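Local atomic coordinates of blue copper protein (Hyphomicrobium denitrificans, PDB entry 3EF4), a protein that binds one copper ion as a periplasmic blue copper protein and probably carries electrons in the respiratory chemistry of denitrification. Residues His3-Arg8 with Asp30-Val35; Gly73-Lys78 with Val91-Pro96. All coordinates share one frame; numbering follows the deposited sequence. Where two conformers were deposited one is given.

Interaction 1 of 2, residues His3-Arg8 with Asp30-Val35. With PO4 (phosphate ion), chain E; PO4 (phosphate ion), chain F.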
ATOM      1  N   HIS A   3       3.381   1.164 -12.403  1.00 13.76           N
ATOM      2  CA  HIS A   3       3.374  -0.064 -11.629  1.00 13.14           C
ATOM      3  C   HIS A   3       1.915  -0.353 -11.321  1.00 13.23           C
ATOM      4  O   HIS A   3       1.168   0.612 -11.086  1.00 15.66           O
ATOM      5  CB  HIS A   3       4.157   0.033 -10.358  1.00 13.73           C
ATOM      6  CG  HIS A   3       5.601   0.230 -10.597  1.00 17.18           C
ATOM      7  ND1 HIS A   3       6.495  -0.797 -10.408  1.00 22.76           N
ATOM      8  CD2 HIS A   3       6.299   1.283 -11.043  1.00 21.57           C
ATOM      9  CE1 HIS A   3       7.699  -0.355 -10.708  1.00 25.52           C
ATOM     10  NE2 HIS A   3       7.614   0.902 -11.093  1.00 25.30           N
ATOM     11  N   ILE A   4       1.542  -1.613 -11.338  1.00 13.35           N
ATOM     12  CA  ILE A   4       0.161  -2.035 -11.086  1.00 12.61           C
ATOM     13  C   ILE A   4       0.069  -2.814  -9.798  1.00 11.81           C
ATOM     14  O   ILE A   4       0.895  -3.704  -9.545  1.00 13.20           O
ATOM     15  CB  ILE A   4      -0.324  -2.932 -12.253  1.00 13.51           C
ATOM     16  CG1 ILE A   4      -0.212  -2.220 -13.597  1.00 14.89           C
ATOM     17  CG2 ILE A   4      -1.758  -3.384 -11.966  1.00 15.63           C
ATOM     18  CD1 ILE A   4      -1.082  -0.989 -13.741  1.00 16.56           C
ATOM     19  N   VAL A   5      -0.942  -2.481  -8.991  1.00 10.51           N
ATOM     20  CA  VAL A   5      -1.260  -3.268  -7.814  1.00 10.42           C
ATOM     21  C   VAL A   5      -2.693  -3.711  -7.933  1.00 10.83           C
ATOM     22  O   VAL A   5      -3.603  -2.905  -8.065  1.00 11.82           O
ATOM     23  CB  VAL A   5      -1.053  -2.438  -6.547  1.00 11.15           C
ATOM     24  CG1 VAL A   5      -1.523  -3.216  -5.333  1.00 11.43           C
ATOM     25  CG2 VAL A   5       0.406  -2.044  -6.443  1.00 12.63           C
ATOM     26  N   GLU A   6      -2.904  -5.015  -7.955  1.00 10.92           N
ATOM     27  CA  GLU A   6      -4.237  -5.552  -8.037  1.00 12.13           C
ATOM     28  C   GLU A   6      -4.922  -5.677  -6.672  1.00 11.62           C
ATOM     29  O   GLU A   6      -4.277  -6.063  -5.694  1.00 12.18           O
ATOM     30  CB  GLU A   6      -4.197  -6.956  -8.662  1.00 13.72           C
ATOM     31  CG  GLU A   6      -3.674  -6.988 -10.073  1.00 15.00           C
ATOM     32  CD  GLU A   6      -3.854  -8.357 -10.735  1.00 18.58           C
ATOM     33  OE1 GLU A   6      -4.111  -9.328  -9.976  1.00 23.13           O
ATOM     34  OE2 GLU A   6      -3.740  -8.391 -11.970  1.00 21.13           O
ATOM     35  N   MET A   7      -6.212  -5.341  -6.632  1.00 11.33           N
ATOM     36  CA  MET A   7      -7.057  -5.581  -5.466  1.00 10.61           C
ATOM     37  C   MET A   7      -7.720  -6.959  -5.599  1.00 12.14           C
ATOM     38  O   MET A   7      -8.528  -7.109  -6.547  1.00 13.76           O
ATOM     39  CB  MET A   7      -7.988  -4.358  -5.325  0.50 11.78           C
ATOM     40  CG  MET A   7      -7.169  -3.129  -4.969  0.50 12.61           C
ATOM     41  SD  MET A   7      -7.960  -1.534  -4.776  0.50 13.32           S
ATOM     42  CE  MET A   7      -8.490  -1.210  -6.451  0.50 16.03           C
ATOM     43  N   ARG A   8      -7.392  -7.893  -4.716  1.00 12.00           N
ATOM     44  CA  ARG A   8      -7.800  -9.296  -4.913  1.00 13.84           C
ATOM     45  C   ARG A   8      -8.443  -9.894  -3.657  1.00 13.55           C
ATOM     46  O   ARG A   8      -8.042  -9.689  -2.536  1.00 13.14           O
ATOM     47  CB  ARG A   8      -6.607 -10.171  -5.296  1.00 16.92           C
ATOM     48  CG  ARG A   8      -5.970  -9.768  -6.618  1.00 22.87           C
ATOM     49  CD  ARG A   8      -4.948 -10.757  -7.071  1.00 28.45           C
ATOM     50  NE  ARG A   8      -5.550 -12.054  -7.410  1.00 35.04           N
ATOM     51  CZ  ARG A   8      -5.704 -12.588  -8.590  1.00 38.18           C
ATOM     52  NH1 ARG A   8      -6.276 -13.805  -8.620  1.00 41.75           N
ATOM     53  NH2 ARG A   8      -5.361 -11.990  -9.711  1.00 47.53           N
ATOM     54  N   ASP A  30       7.064   7.932 -11.110  1.00 18.73           N
ATOM     55  CA  ASP A  30       6.288   6.763 -11.471  1.00 18.14           C
ATOM     56  C   ASP A  30       4.853   6.914 -10.994  1.00 17.17           C
ATOM     57  O   ASP A  30       4.511   7.644 -10.095  1.00 18.45           O
ATOM     58  CB  ASP A  30       6.873   5.502 -10.843  1.00 16.59           C
ATOM     59  CG  ASP A  30       8.177   5.078 -11.490  1.00 18.56           C
ATOM     60  OD1 ASP A  30       8.795   4.137 -10.947  1.00 18.95           O
ATOM     61  OD2 ASP A  30       8.612   5.653 -12.510  1.00 20.92           O
ATOM     62  N   THR A  31       3.989   6.155 -11.613  1.00 21.22           N
ATOM     63  CA  THR A  31       2.638   6.041 -11.106  1.00 21.75           C
ATOM     64  C   THR A  31       2.431   4.628 -10.583  1.00 19.09           C
ATOM     65  O   THR A  31       2.965   3.636 -11.094  1.00 22.93           O
ATOM     66  CB  THR A  31       1.540   6.291 -12.141  1.00 22.83           C
ATOM     67  OG1 THR A  31       1.925   5.401 -13.200  1.00 24.97           O
ATOM     68  CG2 THR A  31       1.529   7.637 -12.802  1.00 24.84           C
ATOM     69  N   VAL A  32       1.619   4.526  -9.551  1.00 14.97           N
ATOM     70  CA  VAL A  32       1.173   3.237  -9.082  1.00 13.22           C
ATOM     71  C   VAL A  32      -0.345   3.219  -9.221  1.00 11.99           C
ATOM     72  O   VAL A  32      -1.060   4.030  -8.612  1.00 12.59           O
ATOM     73  CB  VAL A  32       1.591   2.944  -7.624  1.00 15.33           C
ATOM     74  CG1 VAL A  32       1.155   1.542  -7.219  1.00 15.67           C
ATOM     75  CG2 VAL A  32       3.097   3.113  -7.465  1.00 19.20           C
ATOM     76  N   LYS A  33      -0.860   2.331 -10.053  1.00 12.32           N
ATOM     77  CA  LYS A  33      -2.301   2.209 -10.274  1.00 11.89           C
ATOM     78  C   LYS A  33      -2.826   1.003  -9.532  1.00 11.10           C
ATOM     79  O   LYS A  33      -2.347  -0.125  -9.759  1.00 12.29           O
ATOM     80  CB  LYS A  33      -2.635   1.967 -11.766  1.00 14.53           C
ATOM     81  CG  LYS A  33      -2.208   2.871 -12.808  1.00 21.64           C
ATOM     82  CD  LYS A  33      -2.999   2.574 -14.092  1.00 24.32           C
ATOM     83  CE  LYS A  33      -3.006   3.909 -14.840  1.00 28.93           C
ATOM     84  NZ  LYS A  33      -3.775   3.763 -16.125  1.00 39.05           N
ATOM     85  N   PHE A  34      -3.787   1.247  -8.670  1.00 11.15           N
ATOM     86  CA  PHE A  34      -4.498   0.225  -7.920  1.00 10.87           C
ATOM     87  C   PHE A  34      -5.760  -0.110  -8.699  1.00 11.74           C
ATOM     88  O   PHE A  34      -6.576   0.779  -8.953  1.00 12.61           O
ATOM     89  CB  PHE A  34      -4.843   0.750  -6.505  1.00 11.23           C
ATOM     90  CG  PHE A  34      -3.593   1.144  -5.736  1.00  9.93           C
ATOM     91  CD1 PHE A  34      -3.060   2.415  -5.858  1.00 11.18           C
ATOM     92  CD2 PHE A  34      -2.943   0.208  -4.954  1.00 11.21           C
ATOM     93  CE1 PHE A  34      -1.887   2.726  -5.213  1.00 12.03           C
ATOM     94  CE2 PHE A  34      -1.759   0.534  -4.290  1.00 11.66           C
ATOM     95  CZ  PHE A  34      -1.250   1.804  -4.440  1.00 12.25           C
ATOM     96  N   VAL A  35      -5.843  -1.366  -9.145  1.00 11.47           N
ATOM     97  CA  VAL A  35      -6.884  -1.754 -10.073  1.00 11.56           C
ATOM     98  C   VAL A  35      -7.854  -2.745  -9.434  1.00 12.44           C
ATOM     99  O   VAL A  35      -7.414  -3.627  -8.696  1.00 11.24           O
ATOM    100  CB  VAL A  35      -6.299  -2.319 -11.382  1.00 12.65           C
ATOM    101  CG1 VAL A  35      -5.517  -1.220 -12.109  1.00 14.90           C
ATOM    102  CG2 VAL A  35      -5.437  -3.564 -11.171  1.00 14.91           C
TER
HETATM  103  P   PO4 E 402       4.334  -4.024 -10.455  1.00 27.29           P
HETATM  104  O1  PO4 E 402       4.221  -5.565 -10.685  1.00 38.14           O
HETATM  105  O2  PO4 E 402       5.819  -3.609 -10.153  1.00 34.77           O
HETATM  106  O3  PO4 E 402       3.818  -3.249 -11.733  1.00 28.60           O
HETATM  107  O4  PO4 E 402       3.423  -3.603  -9.210  1.00 25.22           O
HETATM  108  P   PO4 F 403      10.957   1.929 -11.969  0.50 34.65           P
HETATM  109  O1  PO4 F 403       9.861   1.255 -12.888  0.50 40.35           O
HETATM  110  O2  PO4 F 403      12.395   1.506 -12.474  0.50 36.60           O
HETATM  111  O3  PO4 F 403      10.814   3.495 -12.044  0.50 36.56           O
HETATM  112  O4  PO4 F 403      10.749   1.450 -10.481  0.50 38.93           O
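V5 and F34 meet side by side on the buried face of a parallel strand pair, V5 CB lying 3.6 Å from F34 CD2 and both pointing the same way. The branch of V5 set anti to its carbonyl carbon, CG2, is the one that meets V32 CG1 (3.7 Å), extending the apolar contact beyond F34. On the other face the I4 and V35 side chains cross at about a right angle, with I4 CG2 3.8 Å from V35 CG2, while I4 CD1 lies along the start of the K33 chain. Five backbone hydrogen bonds hold the register, among them the nearly straight V5 N to K33 O (2.8 Å, 173°). At one end, in the conformer given, M7 turns its CE over the V35 backbone, a placement left uncertain by a second conformer; it also packs on the copper ligands H41 and M87. At the other end two phosphate ions, probably from the crystallisation liquor, grip the edge of the H3 ring. ND1 donates in plane to O2 of the chain E phosphate (2.9 Å); NE2 makes a bent bond to O1 of the chain F phosphate (2.9 Å, 132°) and a weaker one to its O4. D30, beside the NE2 end, is fixed by hydrogen bonds of OD2 with A1 N and OD1 with E27 N. A leucine in place of H3 would probably leave both phosphates without their ring N-H donors. Because both ring nitrogens donate, H3 is likely to be protonated in this crystal, its positive charge matched by the anions.

Interaction 2 of 2, residues Gly73-Lys78 with Val91-Pro96. With PO4 (phosphate ion), chain H.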
ATOM      1  N   GLY A  73      10.254   8.192  -0.016  1.00 11.88           N
ATOM      2  CA  GLY A  73       9.829   7.630   1.264  1.00 12.18           C
ATOM      3  C   GLY A  73       8.867   6.461   1.083  1.00 10.35           C
ATOM      4  O   GLY A  73       8.665   5.959  -0.012  1.00 10.73           O
ATOM      5  N   LEU A  74       8.277   6.053   2.188  1.00  9.74           N
ATOM      6  CA  LEU A  74       7.411   4.911   2.282  1.00  9.99           C
ATOM      7  C   LEU A  74       5.980   5.313   2.499  1.00  9.03           C
ATOM      8  O   LEU A  74       5.709   6.116   3.391  1.00 10.18           O
ATOM      9  CB  LEU A  74       7.872   3.973   3.421  1.00 10.36           C
ATOM     10  CG  LEU A  74       9.222   3.327   3.214  1.00 11.84           C
ATOM     11  CD1 LEU A  74       9.710   2.722   4.518  1.00 15.74           C
ATOM     12  CD2 LEU A  74       9.143   2.241   2.154  1.00 15.23           C
ATOM     13  N   TYR A  75       5.091   4.718   1.735  1.00  8.91           N
ATOM     14  CA  TYR A  75       3.676   5.066   1.660  1.00  8.24           C
ATOM     15  C   TYR A  75       2.821   3.820   1.909  1.00  7.85           C
ATOM     16  O   TYR A  75       2.877   2.863   1.154  1.00  8.32           O
ATOM     17  CB  TYR A  75       3.388   5.617   0.264  1.00  8.75           C
ATOM     18  CG  TYR A  75       4.092   6.904  -0.021  1.00  8.61           C
ATOM     19  CD1 TYR A  75       5.391   6.932  -0.495  1.00  9.50           C
ATOM     20  CD2 TYR A  75       3.456   8.127   0.194  1.00  9.30           C
ATOM     21  CE1 TYR A  75       6.043   8.133  -0.759  1.00  9.39           C
ATOM     22  CE2 TYR A  75       4.086   9.304  -0.066  1.00 11.16           C
ATOM     23  CZ  TYR A  75       5.385   9.318  -0.529  1.00 10.40           C
ATOM     24  OH  TYR A  75       5.989  10.528  -0.820  1.00 12.39           O
ATOM     25  N   VAL A  76       2.039   3.894   2.963  1.00  7.52           N
ATOM     26  CA  VAL A  76       1.148   2.798   3.327  1.00  7.83           C
ATOM     27  C   VAL A  76      -0.258   3.121   2.867  1.00  7.78           C
ATOM     28  O   VAL A  76      -0.788   4.200   3.211  1.00  7.95           O
ATOM     29  CB  VAL A  76       1.152   2.557   4.864  1.00  8.36           C
ATOM     30  CG1 VAL A  76       0.274   1.356   5.189  1.00  9.35           C
ATOM     31  CG2 VAL A  76       2.551   2.338   5.376  1.00  9.40           C
ATOM     32  N   LEU A  77      -0.865   2.181   2.140  1.00  7.81           N
ATOM     33  CA  LEU A  77      -2.269   2.278   1.766  1.00  7.82           C
ATOM     34  C   LEU A  77      -3.007   1.072   2.316  1.00  7.92           C
ATOM     35  O   LEU A  77      -2.448   0.012   2.516  1.00  8.25           O
ATOM     36  CB  LEU A  77      -2.477   2.429   0.270  1.00  8.27           C
ATOM     37  CG  LEU A  77      -1.848   3.642  -0.390  1.00  9.08           C
ATOM     38  CD1 LEU A  77      -0.432   3.381  -0.841  1.00  9.41           C
ATOM     39  CD2 LEU A  77      -2.693   4.120  -1.574  1.00 10.00           C
ATOM     40  N   LYS A  78      -4.312   1.272   2.530  1.00  8.41           N
ATOM     41  CA  LYS A  78      -5.194   0.238   2.948  1.00  8.26           C
ATOM     42  C   LYS A  78      -6.399   0.148   2.020  1.00  8.19           C
ATOM     43  O   LYS A  78      -6.717   1.069   1.310  1.00  8.81           O
ATOM     44  CB  LYS A  78      -5.710   0.494   4.397  1.00  9.49           C
ATOM     45  CG  LYS A  78      -6.502   1.786   4.526  1.00 10.48           C
ATOM     46  CD  LYS A  78      -7.031   1.978   5.950  1.00 12.85           C
ATOM     47  CE  LYS A  78      -7.671   3.362   6.079  1.00 17.73           C
ATOM     48  NZ  LYS A  78      -8.189   3.610   7.438  1.00 21.53           N
ATOM     49  N   VAL A  91       4.312   1.109  -0.561  1.00  8.83           N
ATOM     50  CA  VAL A  91       4.990   1.594  -1.761  1.00  8.84           C
ATOM     51  C   VAL A  91       6.234   2.344  -1.300  1.00  9.34           C
ATOM     52  O   VAL A  91       6.127   3.279  -0.494  1.00  9.89           O
ATOM     53  CB  VAL A  91       4.106   2.524  -2.589  1.00  9.75           C
ATOM     54  CG1 VAL A  91       4.836   3.054  -3.803  1.00 11.54           C
ATOM     55  CG2 VAL A  91       2.840   1.801  -3.013  1.00 10.75           C
ATOM     56  N   GLN A  92       7.384   1.965  -1.817  1.00 10.61           N
ATOM     57  CA  GLN A  92       8.636   2.685  -1.569  1.00 10.33           C
ATOM     58  C   GLN A  92       8.994   3.509  -2.773  1.00 10.74           C
ATOM     59  O   GLN A  92       9.165   2.973  -3.869  1.00 12.00           O
ATOM     60  CB  GLN A  92       9.745   1.683  -1.339  1.00 10.52           C
ATOM     61  CG  GLN A  92      11.074   2.396  -1.083  1.00 12.22           C
ATOM     62  CD  GLN A  92      12.198   1.426  -0.723  1.00 12.56           C
ATOM     63  OE1 GLN A  92      11.963   0.256  -0.365  1.00 14.53           O
ATOM     64  NE2 GLN A  92      13.416   1.943  -0.766  1.00 14.83           N
ATOM     65  N   VAL A  93       9.122   4.807  -2.550  1.00 10.67           N
ATOM     66  CA  VAL A  93       9.553   5.737  -3.571  1.00 11.51           C
ATOM     67  C   VAL A  93      10.996   6.114  -3.286  1.00 12.08           C
ATOM     68  O   VAL A  93      11.274   6.818  -2.306  1.00 12.66           O
ATOM     69  CB  VAL A  93       8.661   6.997  -3.607  1.00 11.07           C
ATOM     70  CG1 VAL A  93       9.093   7.923  -4.736  1.00 13.30           C
ATOM     71  CG2 VAL A  93       7.198   6.618  -3.713  1.00 11.00           C
ATOM     72  N   GLY A  94      11.918   5.621  -4.092  1.00 14.41           N
ATOM     73  CA  GLY A  94      13.303   5.998  -3.804  1.00 15.44           C
ATOM     74  C   GLY A  94      13.783   5.564  -2.453  1.00 14.76           C
ATOM     75  O   GLY A  94      13.487   4.450  -2.007  1.00 17.54           O
ATOM     76  N   LYS A  95      14.544   6.436  -1.764  1.00 15.99           N
ATOM     77  CA  LYS A  95      15.113   6.159  -0.450  1.00 17.66           C
ATOM     78  C   LYS A  95      14.056   6.053   0.640  1.00 15.62           C
ATOM     79  O   LYS A  95      13.163   6.892   0.667  1.00 15.52           O
ATOM     80  CB  LYS A  95      16.144   7.240  -0.135  1.00 26.61           C
ATOM     81  CG  LYS A  95      16.653   7.393   1.235  1.00 36.13           C
ATOM     82  CD  LYS A  95      17.605   6.498   1.979  1.00 41.94           C
ATOM     83  CE  LYS A  95      17.194   6.345   3.461  1.00 42.16           C
ATOM     84  NZ  LYS A  95      17.737   5.123   4.097  1.00 51.72           N
ATOM     85  N   PRO A  96      14.113   5.041   1.499  1.00 15.08           N
ATOM     86  CA  PRO A  96      13.089   4.845   2.543  1.00 14.20           C
ATOM     87  C   PRO A  96      13.308   5.737   3.756  1.00 14.46           C
ATOM     88  O   PRO A  96      13.575   5.253   4.856  1.00 14.21           O
ATOM     89  CB  PRO A  96      13.264   3.378   2.928  1.00 15.27           C
ATOM     90  CG  PRO A  96      14.727   3.114   2.702  1.00 16.62           C
ATOM     91  CD  PRO A  96      15.091   3.951   1.493  1.00 17.37           C
TER
HETATM   92  P   PO4 H 405     -11.612   5.595   6.407  1.00 33.25           P
HETATM   93  O1  PO4 H 405     -12.303   4.186   6.392  1.00 44.72           O
HETATM   94  O2  PO4 H 405     -10.129   5.458   6.965  1.00 41.25           O
HETATM   95  O3  PO4 H 405     -11.538   6.171   4.929  1.00 40.98           O
HETATM   96  O4  PO4 H 405     -12.405   6.586   7.330  1.00 44.92           O
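G73 and V93 form a hydrogen-bonded antiparallel pair, with V93 N giving a nearly straight bond to G73 O (2.8 Å, 173°) and G73 N returning one to V93 O (2.9 Å). Two residues on, Y75 and V91 repeat the exchange: V91 N binds Y75 O at 2.8 Å, and Y75 N binds V91 O. From within the strand, the extended Q92 chain carries NE2 to G94 O (2.8 Å), just past the strand end and nearly in the amide plane, which ties down the turn; its OE1 accepts from V123 N. G73 has backbone angles that call for glycine, since a CB would be jammed against the preceding carbonyl oxygen. Packing differs on the two faces. On one, Y75 CG stands anti to the carbonyl carbon (chi1 -65°), which places the ring with V91 O at its edge and CE1 3.5 Å from V93 CG2, the two side chains crossing obliquely. Y75 OH is hydrogen-bonded to K71 O. On the other, L74 lies beside Q92, CD2 3.6 Å from Q92 CB, while L74 CD1 meets P96 CB at 3.9 Å. This is the hairpin whose connecting loop carries the copper ligands C79, H82 and M87. The L74 face is covered by helix 99-104 through L99 and I102, Y75 packs against W50 and F67, and strand 18-26 lies along the far side of strand 88-93.

In the fold
Both contacts belong to the β-sandwich of the cupredoxin fold, but they join different strands in different senses: 3-8 with 30-35 run parallel, whereas 73-78 with 91-96 are the antiparallel arms of a hairpin. Interaction 2 is buried almost throughout. Interaction 1 is partly buried, with one apolar face turned inward and another bearing more exposed residues, and it has a phosphate-bound end. The inward faces meet, F34 CZ lying 4.0 Å from L77 CD2 and V32 CG2 packing on V91 CG1, so the two contacts share one core. Each leads toward copper: interaction 1 through M7, interaction 2 through the ligand loop between its strands.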